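Local coordinates for protein sorting nexin-3 (Saccharomyces cerevisiae S288C, PDB 1OCU) that binds phosphatidylinositol 3-phosphate and helps retrieve late Golgi membrane proteins from the prevacuolar compartment, at residues Gly55-Tyr60 and Arg79-Asp84; Phe71-Ser76 and Phe154-Lys159; Val104-Leu109 and Asn132-Ser137. All blocks are in the same frame, centred on the assembly; numbering follows the deposited sequence.

Contact 1 of 3, residues Gly55-Tyr60 and Arg79-Asp84; sequences GMFTDY and RRRYSD. With PIB (2-(butanoyloxy)-1-{[(hydroxy{[2,3,4,6-tetrahydroxy-5-(phosphonooxy)cyclohexyl]oxy}phosphoryl)oxy]methyl}ethyl butanoate), chain C.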
loop_
_atom_site.group_PDB
_atom_site.type_symbol
_atom_site.label_atom_id
_atom_site.label_comp_id
_atom_site.label_asym_id
_atom_site.label_seq_id
_atom_site.Cartn_x
_atom_site.Cartn_y
_atom_site.Cartn_z
ATOM N N GLY A 55 7.839 -19.328 -7.915
ATOM C CA GLY A 55 6.877 -18.287 -7.594
ATOM C C GLY A 55 6.932 -17.803 -6.156
ATOM O O GLY A 55 6.077 -17.024 -5.723
ATOM N N MET A 56 7.932 -18.267 -5.410
ATOM C CA MET A 56 8.106 -17.867 -4.017
ATOM C C MET A 56 8.072 -16.340 -3.923
ATOM O O MET A 56 8.728 -15.647 -4.704
ATOM C CB MET A 56 9.437 -18.405 -3.484
ATOM C CG MET A 56 9.729 -18.009 -2.057
ATOM S SD MET A 56 11.173 -18.842 -1.389
ATOM C CE MET A 56 12.373 -18.457 -2.618
ATOM N N PHE A 57 7.323 -15.815 -2.959
ATOM C CA PHE A 57 7.210 -14.368 -2.838
ATOM C C PHE A 57 6.824 -13.885 -1.446
ATOM O O PHE A 57 6.295 -14.640 -0.633
ATOM C CB PHE A 57 6.170 -13.855 -3.845
ATOM C CG PHE A 57 4.739 -14.142 -3.446
ATOM C CD1 PHE A 57 4.017 -13.225 -2.684
ATOM C CD2 PHE A 57 4.116 -15.327 -3.835
ATOM C CE1 PHE A 57 2.696 -13.478 -2.318
ATOM C CE2 PHE A 57 2.792 -15.594 -3.477
ATOM C CZ PHE A 57 2.077 -14.670 -2.717
ATOM N N THR A 58 7.086 -12.608 -1.190
ATOM C CA THR A 58 6.753 -11.995 0.086
ATOM C C THR A 58 5.644 -10.950 -0.095
ATOM O O THR A 58 5.642 -10.195 -1.069
ATOM C CB THR A 58 7.969 -11.260 0.688
ATOM O OG1 THR A 58 9.079 -12.156 0.795
ATOM C CG2 THR A 58 7.624 -10.718 2.069
ATOM N N ASP A 59 4.693 -10.914 0.827
ATOM C CA ASP A 59 3.662 -9.892 0.756
ATOM C C ASP A 59 3.557 -9.255 2.126
ATOM O O ASP A 59 4.055 -9.800 3.110
ATOM C CB ASP A 59 2.313 -10.451 0.259
ATOM C CG ASP A 59 1.718 -11.496 1.166
ATOM O OD1 ASP A 59 0.741 -12.133 0.727
ATOM O OD2 ASP A 59 2.191 -11.687 2.306
ATOM N N TYR A 60 2.934 -8.086 2.187
ATOM C CA TYR A 60 2.820 -7.366 3.445
ATOM C C TYR A 60 1.377 -7.010 3.728
ATOM O O TYR A 60 0.560 -6.885 2.806
ATOM C CB TYR A 60 3.658 -6.083 3.380
ATOM C CG TYR A 60 5.074 -6.310 2.912
ATOM C CD1 TYR A 60 5.341 -6.670 1.594
ATOM C CD2 TYR A 60 6.139 -6.235 3.806
ATOM C CE1 TYR A 60 6.635 -6.963 1.173
ATOM C CE2 TYR A 60 7.441 -6.525 3.402
ATOM C CZ TYR A 60 7.683 -6.895 2.085
ATOM O OH TYR A 60 8.961 -7.227 1.692
ATOM N N ARG A 79 -3.447 -7.597 2.025
ATOM C CA ARG A 79 -2.058 -7.980 1.889
ATOM C C ARG A 79 -1.626 -7.609 0.483
ATOM O O ARG A 79 -2.389 -7.767 -0.474
ATOM C CB ARG A 79 -1.882 -9.485 2.159
ATOM C CG ARG A 79 -2.242 -9.914 3.606
ATOM C CD ARG A 79 -1.659 -11.292 3.961
ATOM N NE ARG A 79 -0.200 -11.237 3.988
ATOM C CZ ARG A 79 0.521 -10.843 5.035
ATOM N NH1 ARG A 79 -0.078 -10.487 6.163
ATOM N NH2 ARG A 79 1.845 -10.751 4.931
ATOM N N ARG A 80 -0.409 -7.094 0.361
ATOM C CA ARG A 80 0.097 -6.670 -0.928
ATOM C C ARG A 80 1.564 -7.028 -1.140
ATOM O O ARG A 80 2.369 -7.017 -0.206
ATOM C CB ARG A 80 -0.077 -5.151 -1.078
ATOM C CG ARG A 80 -1.525 -4.648 -1.039
ATOM C CD ARG A 80 -2.233 -4.916 -2.349
ATOM N NE ARG A 80 -3.530 -4.252 -2.440
ATOM C CZ ARG A 80 -4.694 -4.780 -2.070
ATOM N NH1 ARG A 80 -4.749 -6.004 -1.572
ATOM N NH2 ARG A 80 -5.812 -4.075 -2.209
ATOM N N ARG A 81 1.886 -7.334 -2.393
ATOM C CA ARG A 81 3.231 -7.666 -2.840
ATOM C C ARG A 81 3.914 -6.364 -3.221
ATOM O O ARG A 81 3.243 -5.387 -3.557
ATOM C CB ARG A 81 3.177 -8.488 -4.120
ATOM C CG ARG A 81 3.050 -9.962 -4.012
ATOM C CD ARG A 81 3.812 -10.510 -5.208
ATOM N NE ARG A 81 3.362 -11.823 -5.618
ATOM C CZ ARG A 81 3.996 -12.574 -6.504
ATOM N NH1 ARG A 81 3.501 -13.758 -6.815
ATOM N NH2 ARG A 81 5.123 -12.147 -7.061
ATOM N N TYR A 82 5.244 -6.370 -3.244
ATOM C CA TYR A 82 5.980 -5.174 -3.616
ATOM C C TYR A 82 5.608 -4.750 -5.033
ATOM O O TYR A 82 5.440 -3.571 -5.307
ATOM C CB TYR A 82 7.492 -5.412 -3.516
ATOM C CG TYR A 82 8.312 -4.209 -3.919
ATOM C CD1 TYR A 82 8.710 -4.018 -5.240
ATOM C CD2 TYR A 82 8.654 -3.235 -2.983
ATOM C CE1 TYR A 82 9.432 -2.880 -5.621
ATOM C CE2 TYR A 82 9.371 -2.097 -3.354
ATOM C CZ TYR A 82 9.755 -1.924 -4.668
ATOM O OH TYR A 82 10.440 -0.783 -5.030
ATOM N N SER A 83 5.483 -5.712 -5.940
ATOM C CA SER A 83 5.113 -5.380 -7.317
ATOM C C SER A 83 3.688 -4.827 -7.344
ATOM O O SER A 83 3.325 -4.121 -8.274
ATOM C CB SER A 83 5.217 -6.608 -8.232
ATOM O OG SER A 83 4.421 -7.664 -7.730
ATOM N N ASP A 84 2.874 -5.169 -6.346
ATOM C CA ASP A 84 1.523 -4.614 -6.288
ATOM C C ASP A 84 1.705 -3.107 -6.051
ATOM O O ASP A 84 1.079 -2.289 -6.724
ATOM C CB ASP A 84 0.705 -5.213 -5.137
ATOM C CG ASP A 84 0.185 -6.609 -5.434
ATOM O OD1 ASP A 84 0.037 -6.969 -6.622
ATOM O OD2 ASP A 84 -0.099 -7.345 -4.463
HETATM C C1 PIB C . 11.345 -7.367 -8.838
HETATM C C2 PIB C . 9.866 -7.362 -8.372
HETATM C C3 PIB C . 9.751 -8.155 -7.064
HETATM C C4 PIB C . 10.711 -7.554 -5.942
HETATM C C5 PIB C . 12.190 -7.635 -6.438
HETATM C C6 PIB C . 12.301 -6.771 -7.753
HETATM O O1 PIB C . 11.416 -6.613 -10.052
HETATM O O2 PIB C . 9.453 -6.022 -8.164
HETATM O O3 PIB C . 8.359 -8.101 -6.731
HETATM O O4 PIB C . 10.603 -8.323 -4.743
HETATM O O5 PIB C . 13.057 -7.097 -5.455
HETATM O O6 PIB C . 13.639 -6.812 -8.235
HETATM P P1 PIB C . 11.555 -7.250 -11.497
HETATM O O11 PIB C . 11.057 -6.158 -12.540
HETATM O O12 PIB C . 10.704 -8.566 -11.616
HETATM O O13 PIB C . 13.134 -7.573 -11.732
HETATM P P3 PIB C . 7.566 -9.245 -5.952
HETATM O O31 PIB C . 8.143 -9.368 -4.494
HETATM O O32 PIB C . 7.772 -10.598 -6.746
HETATM O O33 PIB C . 6.065 -8.782 -5.857
HETATM C C7 PIB C . 13.764 -8.737 -11.207
HETATM C C8 PIB C . 14.959 -9.005 -12.114
#

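Contact 2 of 3, residues Phe71-Ser76 and Phe154-Lys159; sequences FHKRVS and FIEAEK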
loop_
_atom_site.group_PDB
_atom_site.type_symbol
_atom_site.label_atom_id
_atom_site.label_comp_id
_atom_site.label_asym_id
_atom_site.label_seq_id
_atom_site.Cartn_x
_atom_site.Cartn_y
_atom_site.Cartn_z
ATOM N N PHE A 71 -13.864 6.312 1.581
ATOM C CA PHE A 71 -13.804 4.917 2.000
ATOM C C PHE A 71 -15.167 4.300 2.314
ATOM O O PHE A 71 -16.111 4.999 2.680
ATOM C CB PHE A 71 -12.851 4.803 3.188
ATOM C CG PHE A 71 -11.420 5.110 2.835
ATOM C CD1 PHE A 71 -11.035 6.402 2.500
ATOM C CD2 PHE A 71 -10.468 4.090 2.776
ATOM C CE1 PHE A 71 -9.728 6.684 2.106
ATOM C CE2 PHE A 71 -9.156 4.361 2.383
ATOM C CZ PHE A 71 -8.785 5.666 2.045
ATOM N N HIS A 72 -15.250 2.979 2.174
ATOM C CA HIS A 72 -16.492 2.247 2.368
ATOM C C HIS A 72 -16.634 1.476 3.676
ATOM O O HIS A 72 -17.681 0.878 3.933
ATOM C CB HIS A 72 -16.686 1.318 1.172
ATOM C CG HIS A 72 -16.480 2.004 -0.144
ATOM N ND1 HIS A 72 -17.340 2.970 -0.624
ATOM C CD2 HIS A 72 -15.484 1.902 -1.056
ATOM C CE1 HIS A 72 -16.884 3.433 -1.774
ATOM N NE2 HIS A 72 -15.757 2.802 -2.059
ATOM N N LYS A 73 -15.585 1.480 4.492
ATOM C CA LYS A 73 -15.605 0.822 5.792
ATOM C C LYS A 73 -14.566 1.478 6.695
ATOM O O LYS A 73 -13.666 2.166 6.218
ATOM C CB LYS A 73 -15.352 -0.681 5.659
ATOM C CG LYS A 73 -14.177 -1.064 4.775
ATOM C CD LYS A 73 -14.057 -2.580 4.662
ATOM C CE LYS A 73 -12.970 -2.971 3.662
ATOM N NZ LYS A 73 -12.731 -4.446 3.626
ATOM N N ARG A 74 -14.705 1.290 7.999
ATOM C CA ARG A 74 -13.782 1.899 8.946
ATOM C C ARG A 74 -12.412 1.223 8.965
ATOM O O ARG A 74 -11.377 1.891 8.911
ATOM C CB ARG A 74 -14.385 1.869 10.359
ATOM C CG ARG A 74 -13.558 2.605 11.424
ATOM C CD ARG A 74 -14.082 2.303 12.822
ATOM N NE ARG A 74 -13.377 3.024 13.881
ATOM C CZ ARG A 74 -13.470 4.335 14.095
ATOM N NH1 ARG A 74 -14.240 5.093 13.318
ATOM N NH2 ARG A 74 -12.803 4.890 15.101
ATOM N N VAL A 75 -12.414 -0.104 9.038
ATOM C CA VAL A 75 -11.175 -0.862 9.102
ATOM C C VAL A 75 -10.963 -1.805 7.935
ATOM O O VAL A 75 -11.777 -2.693 7.687
ATOM C CB VAL A 75 -11.112 -1.719 10.384
ATOM C CG1 VAL A 75 -9.796 -2.510 10.414
ATOM C CG2 VAL A 75 -11.241 -0.830 11.616
ATOM N N SER A 76 -9.858 -1.625 7.228
ATOM C CA SER A 76 -9.552 -2.508 6.115
ATOM C C SER A 76 -8.189 -3.158 6.341
ATOM O O SER A 76 -7.237 -2.503 6.764
ATOM C CB SER A 76 -9.547 -1.732 4.803
ATOM O OG SER A 76 -8.471 -0.815 4.790
ATOM N N PHE A 154 -6.743 0.365 -3.561
ATOM C CA PHE A 154 -5.526 -0.297 -3.103
ATOM C C PHE A 154 -5.631 -0.697 -1.640
ATOM O O PHE A 154 -5.161 -1.763 -1.248
ATOM C CB PHE A 154 -4.313 0.618 -3.286
ATOM C CG PHE A 154 -2.990 -0.072 -3.067
ATOM C CD1 PHE A 154 -2.554 -1.061 -3.944
ATOM C CD2 PHE A 154 -2.187 0.260 -1.976
ATOM C CE1 PHE A 154 -1.334 -1.713 -3.744
ATOM C CE2 PHE A 154 -0.968 -0.384 -1.766
ATOM C CZ PHE A 154 -0.537 -1.377 -2.654
ATOM N N ILE A 155 -6.272 0.154 -0.841
ATOM C CA ILE A 155 -6.428 -0.081 0.590
ATOM C C ILE A 155 -7.565 -1.010 0.976
ATOM O O ILE A 155 -7.507 -1.658 2.022
ATOM C CB ILE A 155 -6.638 1.256 1.347
ATOM C CG1 ILE A 155 -5.354 2.084 1.299
ATOM C CG2 ILE A 155 -7.067 1.001 2.793
ATOM C CD1 ILE A 155 -5.467 3.432 1.987
ATOM N N GLU A 156 -8.584 -1.111 0.131
ATOM C CA GLU A 156 -9.743 -1.926 0.481
ATOM C C GLU A 156 -9.984 -3.277 -0.180
ATOM O O GLU A 156 -10.465 -4.198 0.474
ATOM C CB GLU A 156 -11.010 -1.082 0.319
ATOM C CG GLU A 156 -11.158 0.005 1.356
ATOM C CD GLU A 156 -12.441 0.803 1.188
ATOM O OE1 GLU A 156 -12.775 1.588 2.104
ATOM O OE2 GLU A 156 -13.112 0.646 0.142
ATOM N N ALA A 157 -9.678 -3.389 -1.469
ATOM C CA ALA A 157 -9.905 -4.627 -2.211
ATOM C C ALA A 157 -9.100 -5.810 -1.691
ATOM O O ALA A 157 -7.965 -5.658 -1.246
ATOM C CB ALA A 157 -9.596 -4.404 -3.684
ATOM N N GLU A 158 -9.700 -6.994 -1.745
ATOM C CA GLU A 158 -9.026 -8.208 -1.294
ATOM C C GLU A 158 -7.774 -8.384 -2.148
ATOM O O GLU A 158 -6.675 -8.584 -1.635
ATOM C CB GLU A 158 -9.944 -9.420 -1.465
ATOM C CG GLU A 158 -9.306 -10.743 -1.078
ATOM C CD GLU A 158 -10.121 -11.945 -1.533
ATOM O OE1 GLU A 158 -10.225 -12.176 -2.763
ATOM O OE2 GLU A 158 -10.660 -12.658 -0.657
ATOM N N LYS A 159 -7.954 -8.309 -3.459
ATOM C CA LYS A 159 -6.847 -8.437 -4.389
ATOM C C LYS A 159 -6.846 -7.183 -5.236
ATOM O O LYS A 159 -7.901 -6.722 -5.671
ATOM C CB LYS A 159 -7.029 -9.668 -5.282
ATOM C CG LYS A 159 -6.930 -11.006 -4.543
ATOM C CD LYS A 159 -5.527 -11.619 -4.625
ATOM C CE LYS A 159 -5.221 -12.143 -6.036
ATOM N NZ LYS A 159 -3.888 -12.811 -6.149
HETATM O O HOH W 1 -5.762 -1.364 4.268
#

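Contact 3 of 3, residues Val104-Leu109 and Asn132-Ser137; sequences VMVPHL and NTWMQS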
loop_
_atom_site.group_PDB
_atom_site.type_symbol
_atom_site.label_atom_id
_atom_site.label_comp_id
_atom_site.label_asym_id
_atom_site.label_seq_id
_atom_site.Cartn_x
_atom_site.Cartn_y
_atom_site.Cartn_z
ATOM N N VAL A 104 1.330 17.867 -8.493
ATOM C CA VAL A 104 1.450 17.038 -7.293
ATOM C C VAL A 104 2.335 15.831 -7.627
ATOM O O VAL A 104 2.197 15.219 -8.685
ATOM C CB VAL A 104 0.067 16.569 -6.785
ATOM C CG1 VAL A 104 -0.764 16.088 -7.929
ATOM C CG2 VAL A 104 0.231 15.466 -5.755
ATOM N N MET A 105 3.246 15.499 -6.721
ATOM C CA MET A 105 4.169 14.404 -6.957
ATOM C C MET A 105 4.102 13.244 -5.972
ATOM O O MET A 105 3.832 13.423 -4.787
ATOM C CB MET A 105 5.592 14.954 -7.002
ATOM C CG MET A 105 5.763 16.089 -7.996
ATOM S SD MET A 105 7.458 16.688 -8.081
ATOM C CE MET A 105 7.973 16.036 -9.644
ATOM N N VAL A 106 4.355 12.045 -6.484
ATOM C CA VAL A 106 4.346 10.837 -5.673
ATOM C C VAL A 106 5.783 10.399 -5.470
ATOM O O VAL A 106 6.519 10.214 -6.435
ATOM C CB VAL A 106 3.578 9.698 -6.375
ATOM C CG1 VAL A 106 3.624 8.431 -5.524
ATOM C CG2 VAL A 106 2.142 10.124 -6.632
ATOM N N PRO A 107 6.211 10.244 -4.209
ATOM C CA PRO A 107 7.595 9.819 -3.968
ATOM C C PRO A 107 7.814 8.426 -4.549
ATOM O O PRO A 107 6.868 7.643 -4.634
ATOM C CB PRO A 107 7.703 9.833 -2.439
ATOM C CG PRO A 107 6.305 9.512 -1.993
ATOM C CD PRO A 107 5.457 10.341 -2.945
ATOM N N HIS A 108 9.043 8.113 -4.961
ATOM C CA HIS A 108 9.292 6.780 -5.498
ATOM C C HIS A 108 9.335 5.772 -4.363
ATOM O O HIS A 108 9.575 6.127 -3.207
ATOM C CB HIS A 108 10.591 6.721 -6.309
ATOM C CG HIS A 108 11.616 7.723 -5.891
ATOM N ND1 HIS A 108 11.910 8.839 -6.644
ATOM C CD2 HIS A 108 12.408 7.783 -4.796
ATOM C CE1 HIS A 108 12.842 9.546 -6.029
ATOM N NE2 HIS A 108 13.163 8.928 -4.906
ATOM N N LEU A 109 9.070 4.519 -4.703
ATOM C CA LEU A 109 9.060 3.435 -3.732
ATOM C C LEU A 109 10.479 3.101 -3.296
ATOM O O LEU A 109 11.427 3.466 -3.975
ATOM C CB LEU A 109 8.392 2.207 -4.356
ATOM C CG LEU A 109 6.872 2.276 -4.466
ATOM C CD1 LEU A 109 6.382 1.299 -5.515
ATOM C CD2 LEU A 109 6.264 1.972 -3.111
ATOM N N ASN A 132 5.982 1.134 4.710
ATOM C CA ASN A 132 5.172 1.756 5.748
ATOM C C ASN A 132 5.216 3.278 5.596
ATOM O O ASN A 132 4.176 3.939 5.522
ATOM C CB ASN A 132 5.685 1.358 7.136
ATOM C CG ASN A 132 4.777 1.843 8.264
ATOM O OD1 ASN A 132 3.604 1.473 8.334
ATOM N ND2 ASN A 132 5.320 2.673 9.151
ATOM N N THR A 133 6.425 3.821 5.538
ATOM C CA THR A 133 6.639 5.258 5.401
ATOM C C THR A 133 6.024 5.788 4.118
ATOM O O THR A 133 5.359 6.822 4.110
ATOM C CB THR A 133 8.159 5.589 5.399
ATOM O OG1 THR A 133 8.717 5.243 6.673
ATOM C CG2 THR A 133 8.402 7.079 5.129
ATOM N N TRP A 134 6.261 5.073 3.028
ATOM C CA TRP A 134 5.734 5.469 1.731
ATOM C C TRP A 134 4.201 5.523 1.744
ATOM O O TRP A 134 3.607 6.487 1.274
ATOM C CB TRP A 134 6.206 4.478 0.663
ATOM C CG TRP A 134 5.892 4.893 -0.736
ATOM C CD1 TRP A 134 6.629 5.710 -1.529
ATOM C CD2 TRP A 134 4.740 4.517 -1.500
ATOM N NE1 TRP A 134 6.011 5.871 -2.751
ATOM C CE2 TRP A 134 4.847 5.148 -2.756
ATOM C CE3 TRP A 134 3.626 3.702 -1.242
ATOM C CZ2 TRP A 134 3.883 4.996 -3.761
ATOM C CZ3 TRP A 134 2.665 3.548 -2.241
ATOM C CH2 TRP A 134 2.803 4.194 -3.487
ATOM N N MET A 135 3.575 4.488 2.296
ATOM C CA MET A 135 2.121 4.385 2.348
ATOM C C MET A 135 1.478 5.478 3.207
ATOM O O MET A 135 0.462 6.059 2.814
ATOM C CB MET A 135 1.724 2.997 2.867
ATOM C CG MET A 135 0.274 2.579 2.610
ATOM S SD MET A 135 -0.132 2.459 0.839
ATOM C CE MET A 135 -1.330 3.815 0.674
ATOM N N GLN A 136 2.061 5.760 4.370
ATOM C CA GLN A 136 1.511 6.797 5.245
ATOM C C GLN A 136 1.595 8.169 4.582
ATOM O O GLN A 136 0.712 9.011 4.755
ATOM C CB GLN A 136 2.242 6.815 6.591
ATOM C CG GLN A 136 2.086 5.507 7.354
ATOM C CD GLN A 136 2.814 5.493 8.683
ATOM O OE1 GLN A 136 3.862 6.120 8.836
ATOM N NE2 GLN A 136 2.279 4.745 9.642
ATOM N N SER A 137 2.652 8.389 3.808
ATOM C CA SER A 137 2.825 9.656 3.120
ATOM C C SER A 137 1.815 9.815 1.990
ATOM O O SER A 137 1.188 10.863 1.840
ATOM C CB SER A 137 4.244 9.762 2.567
ATOM O OG SER A 137 4.304 10.737 1.541
#

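Contact 1 of 3, residues Gly55-Tyr60 and Arg79-Asp84
Phe57 places its ring carbon CG between the backbone N and carbonyl carbon (chi1 75°), which sets the ring face against Arg81, whose chain bends at chi2 to bring the guanidinium flat over it. The two planes are 13° apart and Arg81 CZ stands 3.9 Å from the centroid of the Phe57 ring, a stacked cation-pi pair. The guanidinium turns its edge to the lipid: Arg81 NH2 makes a weak hydrogen bond to O32 of the 3-phosphate at 3.1 Å. Ser83 grips another oxygen of the same phosphate twice, through its backbone N and, at 2.7 Å from OG to O33, its hydroxyl. This is the phosphoinositide pocket of the PX domain, with Lys112 and Arg127 also on the ligand. Strands 57-66 and 75-81 form an antiparallel hairpin beside it, in which Tyr60 and Arg80 are a hydrogen-bonded pair (Arg80 N to Tyr60 O 2.6 Å). Arg79 meets Asp59 side-on: NE (3.0 Å) and NH2 (2.8 Å) both reach Asp59 OD2 from one face of the carboxylate, in a salt bridge; His46 and Asn42 of strand 36-46 also bond OD2 and NH2 respectively. Before helix 82-89, Arg81 N donates almost straight (175°) to Asp84 OD2.

Contact 2 of 3, residues Phe71-Ser76 and Phe154-Lys159
The Phe71 ring turns its edge to Ile155, whose CD1 lies 3.8 Å from Phe71 CE2 and whose CG2 also sits near the ring plane, while the carboxylate of Glu156 stands nearly perpendicular to that ring, the two planes 81° apart. The His72 ring likewise presents an edge, with CD2 directed at Glu156 OE2; imidazole and carboxylate are well out of each other's plane. In the PX domain this joins the loop between strands 57-66 and 75-81, together with the first residues of the latter strand, to the C-terminal end of helix 149-156, so that the last helix is fastened to the three-stranded sheet. Leu36 of strand 36-46 and Leu151 of the helix pack on Phe71 as well, and Ile155 also touches Ile38 and Cys64.

Glu156 carries most of the polar contact. Its chain runs extended beyond CG (chi2 -179°), which carries the carboxylate from the helix end across to the loop. There OE1 accepts from the backbone N of His72 on its syn lone pair, at 2.8 Å and 160°. That bond ties the side chain to the main chain of the loop and limits rotation of the carboxylate. Lys73 slides past Glu156 in the opposite direction, its aliphatic part alongside Glu156 CG and its ammonium well short of the carboxylate, NZ lying 6.2 Å from Glu156 OE2. Where strand 75-81 begins, a water bridges the two segments, hydrogen-bonded to Ile155 O at 2.9 Å and to Ser76 OG at 2.8 Å.

Contact 3 of 3, residues Val104-Leu109 and Asn132-Ser137
Residues Val104-Leu109 run as an irregular extended chain past one side of helix 121-139, coming nearest in the backbone at Leu109 and Trp134, whose CA atoms are 6.7 Å apart. Trp134 carries nearly all of the helix side of the contact. Its CG lies opposite the backbone N (chi1 -172°), a rotation that points the indole from the helix to the passing chain, where its pyrrole edge meets Pro107. There NE1 donates to Pro107 O at 2.7 Å, almost straight at 169°. The oxygen lies close to the indole plane, yet the donor stands 53° above the carbonyl plane and so does not follow a lone pair. Arg89 of helix 82-89 also donates to Pro107 O through NE, which gives this carbonyl a second donor.

Within the PX domain the contact ties the long loop between helices 93-98 and 121-139 back onto the latter helix, on the stretch that leads toward Lys112 of the lipid site; the side chain of Leu109 is about 8 Å from the bound lipid. Leu109 covers one face of the indole: its methyl CD2 sits nearly over the centre of the six-membered ring, 3.5 Å from the centroid, a CH-pi contact. On the benzo side, Val106 CG1 approaches Trp134 CZ2 obliquely at 3.9 Å. The pyrrolidine of Pro107 packs by the pyrrole part, CG lying 3.7 Å from Trp134 NE1, and loosely approaches the hydroxyl of Ser137, three residues on from Trp134. Phe88 of helix 82-89 also packs against Trp134.

The centres of the three contacts lie about 18 Å from one another within the PX domain. Contacts 1 and 2 share strand 75-81 and so the three-stranded sheet, and along the chain their segments alternate. They touch directly where the guanidinium of Arg80 meets the backbone carbonyl of Ala157, a probable hydrogen bond. Contact 3 follows contact 1 in sequence, lies nested within the loop closed by contact 2, and sits across the chain's centre from it; Met135 and Phe154 meet between them, as do Tyr82 and Leu109 between contacts 1 and 3. Sheet, helices and the loop leading to the lipid pocket are thus packed into one unit.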